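Local coordinates for putative uncharacterized protein (Jonesia denitrificans, PDB 4KTB) that is of unknown function but belongs to the Nudix superfamily and is possibly an asymmetric diadenosine tetraphosphate hydrolase, at residues Y41-V45 with A88-I93; V58-L62 with R72-S76; V100-I105 with V140-C146. One frame throughout, in Å; residues are numbered along the deposited sequence.

Interactions 1 and 2 lie in the core of the domain, whereas interaction 3 is partly buried at its edge. Strand 39-49 is the shared element: interaction 1 packs helix 85-97 on it, the backbone of Val75 from interaction 2 probably hydrogen-bonds to Ala44, and that of Val140 from interaction 3 probably to Val45. Their chemistry follows their place. Interaction 1 joins helix to sheet by apolar side-chain contact, without a polar bond between the segments; interaction 2 ties strand to strand with main-chain bonds and leads to a sodium ion; interaction 3, between a loop and a strand end with the turn that follows, relies on short main-chain bonds and an arginine-serine pair. Helix 85-97 touches side chains of all three.

Interaction 1: Y41-V45 with A88-I93; sequences YVDAV and ALVRHI
Val42 on strand 39-49 leans against Leu89 and His92 of helix 85-97, which probably corresponds to the Nudix helix of this superfamily. From its CB outward, every side-chain carbon of Val42 has a partner. CB itself lies 3.8 Å from Leu89 CD2, and CG1 stays near the same methyl at 4.0 Å. CG2, placed between the backbone N and the carbonyl carbon (chi1 -72° for CG1), reaches past Leu89 to His92 CD2 at 3.8 Å, meeting the imidazole obliquely. A branched valine suits this spot because its two methyls spread over one turn of helix. One turn beyond Leu89, Ile93 bends through its chi2 of -79° and sets CD1 4.0 Å from Ala44 CB; the small alanine lets the helix lie close to the sheet. The strand and helix axes come within 9.0 Å and cross at -59°. His92 is amphipathic in use: its carbon side touches the valine, while NE2 hydrogen-bonds to the carbonyl of Arg78. Arg91 forms a salt bridge with Glu83, a spacing consistent with the arginine and first glutamate of a Nudix box. Since the side chains that meet do so through carbon, the fit depends on shape and on exclusion of water, and the imidazole of His92 has its polar partner, Arg78 O, outside the contact.

Interaction 2: V58-L62 with R72-S76; sequences VGLLL and RALVS. With NA (sodium ion), chain E.
Ala73 O is gripped twice: Leu61 N donates to it over 3.1 Å in the carbonyl plane, and water 1 donates over 2.7 Å. The return bond completes the antiparallel hydrogen-bonded pair, with Ala73 N 2.9 Å from Leu61 O, tilted 18° from that carbonyl's plane. Leu61 O also receives a CA-H contact from Arg72. Beyond this pair the chains part, and water 1 spans the opening by donating to Gly59 O as well, at 2.8 Å. On the face of Leu60 and Arg72, the leucine's CD1 meets the arginine's CD at 4.0 Å, the two side chains crossing at about a right angle. The long aliphatic stem of an arginine suits a partly exposed strand position: it packs as hydrocarbon here, while Leu62 CD1 lies over one face of the guanidinium. On the sheet face of Leu61 and Ala73, Leu61 CD1 touches Val75 CG2 at 4.1 Å. Past the break at Leu74 the segment reaches a sodium ion, bound by Ser76 O at 2.3 Å and four waters, with a fifth at a longer distance; water 2, one of the four, also accepts from Ser76 N. This is a beta hairpin, strands 55-64 and 70-73, whose continuation 75-78 moves across to strand 39-49. Helix 85-97 covers Leu61 and Val75 through Asp96, with Leu97 on Leu61 and His92 on Val75, and helix 176-186 packs on Val58 and Leu74.

Interaction 3: V100-I105 with V140-C146; sequences VALPSI and VPVRGDC
Pro103 and Val142 form a single backbone bridge where the loop after helix 85-97 runs antiparallel to the end of strand 133-141, at the margin of the Nudix fold's central sheet. The inward side, with Ala101, Val140 and Val142, is buried. Pro103 CB sits 3.6 Å from Val140 CG1, and Ala101 CB lies 3.6 Å from Cys146 SG, next to Val142 CG1. Small or compact side chains suit this side, since the two backbones are nearly in contact. Gly144 stands between the buried side and the solvent side: a CB there would run into Val100 O and Leu102 CG, which probably explains why a residue without a side chain suits the place. Gly144 N donates to Ala101 O at 2.6 Å, and Arg143 N to Leu102 O at a length so short that its exact value is doubtful; both donors stand above the carbonyl planes.

The outer side is open to solvent. Val100, Leu102 and Asp145 are exposed there, although Leu102 lays CD1 along the Gly144 backbone, 3.5 Å from its CA. Arg143 folds back by its chi2 of -76°, which carries the guanidinium edge to Ser104: NE donates to OG over 2.6 Å, but the bond is bent to 129° and weak. A serine suits the place because its short hydroxyl arm meets that edge near its plane. With an alanine at Arg143, Ser104 OG would probably lose its NE donor, and Leu102 O the CG that lies beside it. The arginine also packs on Ser104 of the second subunit, and its guanidinium comes close to that of Arg143 there, like charges meeting across the subunit boundary. At the strand end of the contact, by contrast, Ser104 N points almost straight down the carbonyl of Pro141, 2.7 Å from its O.

Interaction 1: Y41-V45 with A88-I93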
loop_
_atom_site.group_PDB
_atom_site.type_symbol
_atom_site.label_atom_id
_atom_site.label_comp_id
_atom_site.label_asym_id
_atom_site.label_seq_id
_atom_site.Cartn_x
_atom_site.Cartn_y
_atom_site.Cartn_z
ATOM N N TYR A 41 5.092 17.974 2.097
ATOM C CA TYR A 41 5.425 18.035 0.690
ATOM C C TYR A 41 4.731 16.919 -0.062
ATOM O O TYR A 41 4.252 15.977 0.541
ATOM C CB TYR A 41 6.939 17.868 0.522
ATOM C CG TYR A 41 7.629 19.186 0.393
ATOM C CD1 TYR A 41 7.492 20.149 1.370
ATOM C CD2 TYR A 41 8.377 19.488 -0.727
ATOM C CE1 TYR A 41 8.113 21.374 1.247
ATOM C CE2 TYR A 41 9.002 20.707 -0.863
ATOM C CZ TYR A 41 8.866 21.643 0.129
ATOM O OH TYR A 41 9.485 22.860 0.000
ATOM N N VAL A 42 4.689 17.038 -1.386
ATOM C CA VAL A 42 4.365 15.908 -2.255
ATOM C C VAL A 42 5.447 15.725 -3.311
ATOM O O VAL A 42 6.097 16.688 -3.723
ATOM C CB VAL A 42 2.991 16.060 -2.986
ATOM C CG1 VAL A 42 1.809 15.893 -2.024
ATOM C CG2 VAL A 42 2.917 17.390 -3.734
ATOM N N ASP A 43 5.630 14.477 -3.728
ATOM C CA ASP A 43 6.400 14.168 -4.916
ATOM C C ASP A 43 5.495 13.385 -5.837
ATOM O O ASP A 43 4.760 12.492 -5.392
ATOM C CB ASP A 43 7.635 13.322 -4.583
ATOM C CG ASP A 43 8.756 14.131 -3.959
ATOM O OD1 ASP A 43 9.515 14.762 -4.708
ATOM O OD2 ASP A 43 8.891 14.121 -2.719
ATOM N N ALA A 44 5.523 13.745 -7.113
ATOM C CA ALA A 44 4.783 13.009 -8.119
ATOM C C ALA A 44 5.782 12.506 -9.134
ATOM O O ALA A 44 6.543 13.292 -9.682
ATOM C CB ALA A 44 3.773 13.903 -8.782
ATOM N N VAL A 45 5.776 11.200 -9.380
ATOM C CA VAL A 45 6.572 10.622 -10.457
ATOM C C VAL A 45 5.692 10.535 -11.705
ATOM O O VAL A 45 4.715 9.778 -11.738
ATOM C CB VAL A 45 7.151 9.248 -10.085
ATOM C CG1 VAL A 45 7.655 8.544 -11.312
ATOM C CG2 VAL A 45 8.293 9.393 -9.118
ATOM N N ALA A 88 -2.956 19.498 -4.032
ATOM C CA ALA A 88 -1.558 19.895 -4.188
ATOM C C ALA A 88 -0.927 19.113 -5.335
ATOM O O ALA A 88 -0.091 19.637 -6.061
ATOM C CB ALA A 88 -0.782 19.663 -2.907
ATOM N N LEU A 89 -1.336 17.859 -5.502
ATOM C CA LEU A 89 -0.807 17.048 -6.591
ATOM C C LEU A 89 -1.218 17.667 -7.917
ATOM O O LEU A 89 -0.404 17.857 -8.822
ATOM C CB LEU A 89 -1.331 15.613 -6.510
ATOM C CG LEU A 89 -0.752 14.735 -5.410
ATOM C CD1 LEU A 89 -1.516 13.434 -5.399
ATOM C CD2 LEU A 89 0.750 14.497 -5.629
ATOM N N VAL A 90 -2.498 17.987 -8.022
ATOM C CA VAL A 90 -3.024 18.596 -9.232
ATOM C C VAL A 90 -2.279 19.890 -9.536
ATOM O O VAL A 90 -1.820 20.120 -10.655
ATOM C CB VAL A 90 -4.502 18.918 -9.063
ATOM C CG1 VAL A 90 -4.988 19.741 -10.228
ATOM C CG2 VAL A 90 -5.323 17.634 -8.926
ATOM N N ARG A 91 -2.150 20.728 -8.518
ATOM C CA ARG A 91 -1.504 22.022 -8.661
ATOM C C ARG A 91 -0.063 21.895 -9.124
ATOM O O ARG A 91 0.405 22.680 -9.932
ATOM C CB ARG A 91 -1.563 22.768 -7.332
ATOM C CG ARG A 91 -0.952 24.134 -7.375
ATOM C CD ARG A 91 -1.274 24.918 -6.115
ATOM N NE ARG A 91 -0.768 24.254 -4.921
ATOM C CZ ARG A 91 0.469 24.389 -4.466
ATOM N NH1 ARG A 91 1.329 25.162 -5.118
ATOM N NH2 ARG A 91 0.839 23.750 -3.366
ATOM N N HIS A 92 0.649 20.898 -8.622
ATOM C CA HIS A 92 2.079 20.806 -8.917
ATOM C C HIS A 92 2.296 20.209 -10.288
ATOM O O HIS A 92 3.265 20.528 -10.969
ATOM C CB HIS A 92 2.841 20.041 -7.816
ATOM C CG HIS A 92 3.069 20.852 -6.578
ATOM N ND1 HIS A 92 3.953 21.909 -6.535
ATOM C CD2 HIS A 92 2.507 20.785 -5.344
ATOM C CE1 HIS A 92 3.933 22.454 -5.330
ATOM N NE2 HIS A 92 3.063 21.791 -4.589
ATOM N N ILE A 93 1.367 19.356 -10.703
ATOM C CA ILE A 93 1.423 18.790 -12.043
ATOM C C ILE A 93 1.191 19.865 -13.106
ATOM O O ILE A 93 1.927 19.952 -14.090
ATOM C CB ILE A 93 0.403 17.650 -12.206
ATOM C CG1 ILE A 93 0.790 16.462 -11.330
ATOM C CG2 ILE A 93 0.319 17.191 -13.652
ATOM C CD1 ILE A 93 1.898 15.602 -11.922
#

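Interaction 2: V58-L62 with R72-S76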
loop_
_atom_site.group_PDB
_atom_site.type_symbol
_atom_site.label_atom_id
_atom_site.label_comp_id
_atom_site.label_asym_id
_atom_site.label_seq_id
_atom_site.Cartn_x
_atom_site.Cartn_y
_atom_site.Cartn_z
ATOM N N VAL A 58 9.069 7.357 -17.822
ATOM C CA VAL A 58 8.992 8.305 -16.705
ATOM C C VAL A 58 9.389 9.677 -17.214
ATOM O O VAL A 58 10.259 9.787 -18.084
ATOM C CB VAL A 58 9.957 7.924 -15.563
ATOM C CG1 VAL A 58 9.894 8.935 -14.420
ATOM C CG2 VAL A 58 9.635 6.555 -15.042
ATOM N N GLY A 59 8.764 10.726 -16.679
ATOM C CA GLY A 59 9.083 12.073 -17.116
ATOM C C GLY A 59 9.975 12.823 -16.145
ATOM O O GLY A 59 9.543 13.149 -15.042
ATOM N N LEU A 60 11.208 13.111 -16.556
ATOM C CA LEU A 60 12.129 13.914 -15.749
ATOM C C LEU A 60 12.251 15.320 -16.313
ATOM O O LEU A 60 12.445 15.501 -17.514
ATOM C CB LEU A 60 13.526 13.278 -15.702
ATOM C CG LEU A 60 13.640 11.862 -15.147
ATOM C CD1 LEU A 60 15.089 11.460 -15.003
ATOM C CD2 LEU A 60 12.935 11.789 -13.808
ATOM N N LEU A 61 12.139 16.312 -15.438
ATOM C CA LEU A 61 12.308 17.702 -15.827
ATOM C C LEU A 61 13.785 18.008 -15.796
ATOM O O LEU A 61 14.504 17.492 -14.951
ATOM C CB LEU A 61 11.581 18.601 -14.834
ATOM C CG LEU A 61 10.077 18.356 -14.747
ATOM C CD1 LEU A 61 9.483 19.056 -13.551
ATOM C CD2 LEU A 61 9.437 18.864 -16.014
ATOM N N LEU A 62 14.252 18.838 -16.714
ATOM C CA LEU A 62 15.624 19.314 -16.634
ATOM C C LEU A 62 15.627 20.773 -16.184
ATOM O O LEU A 62 14.823 21.577 -16.660
ATOM C CB LEU A 62 16.313 19.196 -17.991
ATOM C CG LEU A 62 17.752 19.714 -18.039
ATOM C CD1 LEU A 62 18.750 18.613 -17.677
ATOM C CD2 LEU A 62 18.062 20.312 -19.407
ATOM N N ARG A 72 18.090 16.893 -12.758
ATOM C CA ARG A 72 16.847 16.311 -13.242
ATOM C C ARG A 72 15.923 16.082 -12.048
ATOM O O ARG A 72 16.349 15.519 -11.033
ATOM C CB ARG A 72 17.115 14.997 -13.984
ATOM C CG ARG A 72 17.784 15.177 -15.335
ATOM C CD ARG A 72 18.147 13.845 -15.934
ATOM N NE ARG A 72 18.537 13.953 -17.335
ATOM C CZ ARG A 72 19.761 14.257 -17.739
ATOM N NH1 ARG A 72 20.026 14.339 -19.030
ATOM N NH2 ARG A 72 20.720 14.468 -16.848
ATOM N N ALA A 73 14.668 16.511 -12.174
ATOM C CA ALA A 73 13.755 16.583 -11.032
ATOM C C ALA A 73 12.407 15.915 -11.253
ATOM O O ALA A 73 11.836 15.981 -12.340
ATOM C CB ALA A 73 13.535 18.036 -10.614
ATOM N N LEU A 74 11.899 15.300 -10.190
ATOM C CA LEU A 74 10.525 14.837 -10.137
ATOM C C LEU A 74 9.594 16.041 -10.001
ATOM O O LEU A 74 10.033 17.189 -9.966
ATOM C CB LEU A 74 10.350 13.908 -8.941
ATOM C CG LEU A 74 11.287 12.702 -8.979
ATOM C CD1 LEU A 74 11.196 11.886 -7.698
ATOM C CD2 LEU A 74 10.922 11.837 -10.140
ATOM N N VAL A 75 8.300 15.788 -9.921
ATOM C CA VAL A 75 7.377 16.877 -9.662
ATOM C C VAL A 75 7.150 16.938 -8.151
ATOM O O VAL A 75 6.672 15.980 -7.548
ATOM C CB VAL A 75 6.083 16.688 -10.453
ATOM C CG1 VAL A 75 4.969 17.614 -9.936
ATOM C CG2 VAL A 75 6.361 16.907 -11.947
ATOM N N SER A 76 7.526 18.060 -7.543
ATOM C CA SER A 76 7.695 18.106 -6.097
ATOM C C SER A 76 7.402 19.479 -5.506
ATOM O O SER A 76 7.765 20.504 -6.075
ATOM C CB SER A 76 9.124 17.695 -5.739
ATOM O OG SER A 76 9.380 17.868 -4.359
HETATM NA NA NA E . 8.475 22.149 -7.484
HETATM O O HOH W 1 9.381 15.063 -13.004
HETATM O O HOH W 2 9.247 20.350 -8.812
HETATM O O HOH W 3 6.271 22.227 -8.184
HETATM O O HOH W 4 10.659 21.707 -7.034
HETATM O O HOH W 5 9.174 23.130 -10.069
HETATM O O HOH W 6 8.178 24.007 -5.994
#

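Interaction 3: V100-I105 with V140-C146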
loop_
_atom_site.group_PDB
_atom_site.type_symbol
_atom_site.label_atom_id
_atom_site.label_comp_id
_atom_site.label_asym_id
_atom_site.label_seq_id
_atom_site.Cartn_x
_atom_site.Cartn_y
_atom_site.Cartn_z
ATOM N N VAL A 100 -2.577 20.870 -19.563
ATOM C CA VAL A 100 -3.216 19.801 -20.308
ATOM C C VAL A 100 -2.487 18.464 -20.170
ATOM O O VAL A 100 -2.648 17.584 -21.011
ATOM C CB VAL A 100 -3.368 20.154 -21.797
ATOM C CG1 VAL A 100 -4.299 21.353 -21.970
ATOM C CG2 VAL A 100 -2.001 20.436 -22.416
ATOM N N ALA A 101 -1.704 18.302 -19.102
ATOM C CA ALA A 101 -0.966 17.055 -18.886
ATOM C C ALA A 101 -1.904 15.884 -18.619
ATOM O O ALA A 101 -1.551 14.731 -18.837
ATOM C CB ALA A 101 0.013 17.214 -17.741
ATOM N N LEU A 102 -3.099 16.204 -18.140
ATOM C CA LEU A 102 -4.115 15.204 -17.821
ATOM C C LEU A 102 -3.598 14.102 -16.906
ATOM O O LEU A 102 -3.578 12.931 -17.286
ATOM C CB LEU A 102 -4.661 14.555 -19.094
ATOM C CG LEU A 102 -5.256 15.444 -20.180
ATOM C CD1 LEU A 102 -5.736 14.593 -21.357
ATOM C CD2 LEU A 102 -6.393 16.271 -19.604
ATOM N N PRO A 103 -3.186 14.472 -15.693
ATOM C CA PRO A 103 -2.717 13.449 -14.762
ATOM C C PRO A 103 -3.872 12.557 -14.301
ATOM O O PRO A 103 -5.023 13.013 -14.249
ATOM C CB PRO A 103 -2.220 14.279 -13.578
ATOM C CG PRO A 103 -3.008 15.576 -13.662
ATOM C CD PRO A 103 -3.090 15.831 -15.129
ATOM N N SER A 104 -3.568 11.303 -13.977
ATOM C CA SER A 104 -4.512 10.467 -13.248
ATOM C C SER A 104 -4.155 10.468 -11.766
ATOM O O SER A 104 -3.329 9.674 -11.317
ATOM C CB SER A 104 -4.504 9.044 -13.786
ATOM O OG SER A 104 -5.014 9.011 -15.101
ATOM N N ILE A 105 -4.759 11.381 -11.016
ATOM C CA ILE A 105 -4.552 11.426 -9.574
ATOM C C ILE A 105 -5.141 10.162 -8.957
ATOM O O ILE A 105 -6.273 9.807 -9.246
ATOM C CB ILE A 105 -5.205 12.667 -8.954
ATOM C CG1 ILE A 105 -4.826 13.920 -9.748
ATOM C CG2 ILE A 105 -4.794 12.832 -7.486
ATOM C CD1 ILE A 105 -3.331 14.284 -9.691
ATOM N N VAL A 140 2.314 9.268 -10.816
ATOM C CA VAL A 140 1.185 9.891 -11.489
ATOM C C VAL A 140 1.245 9.702 -13.007
ATOM O O VAL A 140 2.112 10.262 -13.684
ATOM C CB VAL A 140 1.057 11.380 -11.153
ATOM C CG1 VAL A 140 -0.238 11.926 -11.750
ATOM C CG2 VAL A 140 1.080 11.609 -9.640
ATOM N N PRO A 141 0.336 8.872 -13.542
ATOM C CA PRO A 141 0.337 8.785 -14.996
ATOM C C PRO A 141 -0.257 10.079 -15.513
ATOM O O PRO A 141 -1.146 10.643 -14.859
ATOM C CB PRO A 141 -0.593 7.596 -15.286
ATOM C CG PRO A 141 -0.634 6.809 -13.984
ATOM C CD PRO A 141 -0.566 7.883 -12.929
ATOM N N VAL A 142 0.272 10.570 -16.626
ATOM C CA VAL A 142 -0.297 11.739 -17.278
ATOM C C VAL A 142 -0.851 11.284 -18.595
ATOM O O VAL A 142 -0.185 10.558 -19.337
ATOM C CB VAL A 142 0.732 12.848 -17.509
ATOM C CG1 VAL A 142 0.929 13.632 -16.236
ATOM C CG2 VAL A 142 2.041 12.256 -17.984
ATOM N N ARG A 143 -2.078 11.706 -18.871
ATOM C CA ARG A 143 -2.812 11.191 -20.010
ATOM C C ARG A 143 -2.776 12.156 -21.199
ATOM O O ARG A 143 -3.125 11.776 -22.318
ATOM C CB ARG A 143 -4.262 10.875 -19.609
ATOM C CG ARG A 143 -4.415 10.088 -18.305
ATOM C CD ARG A 143 -4.081 8.615 -18.472
ATOM N NE ARG A 143 -3.942 7.932 -17.183
ATOM C CZ ARG A 143 -3.988 6.613 -17.017
ATOM N NH1 ARG A 143 -3.850 6.088 -15.806
ATOM N NH2 ARG A 143 -4.174 5.828 -18.064
ATOM N N GLY A 144 -2.341 13.391 -20.964
ATOM C CA GLY A 144 -2.311 14.396 -22.015
ATOM C C GLY A 144 -0.917 14.881 -22.363
ATOM O O GLY A 144 0.080 14.334 -21.895
ATOM N N ASP A 145 -0.840 15.913 -23.191
ATOM C CA ASP A 145 0.448 16.432 -23.612
ATOM C C ASP A 145 1.036 17.312 -22.511
ATOM O O ASP A 145 0.308 18.000 -21.786
ATOM C CB ASP A 145 0.316 17.202 -24.933
ATOM C CG ASP A 145 -0.114 16.311 -26.098
ATOM O OD1 ASP A 145 0.751 15.609 -26.667
ATOM O OD2 ASP A 145 -1.312 16.317 -26.459
ATOM N N CYS A 146 2.357 17.254 -22.373
ATOM C CA CYS A 146 3.058 17.986 -21.331
ATOM C C CYS A 146 4.091 18.903 -21.954
ATOM O O CYS A 146 4.617 18.621 -23.030
ATOM C CB CYS A 146 3.783 17.018 -20.394
ATOM S SG CYS A 146 2.768 15.845 -19.515
#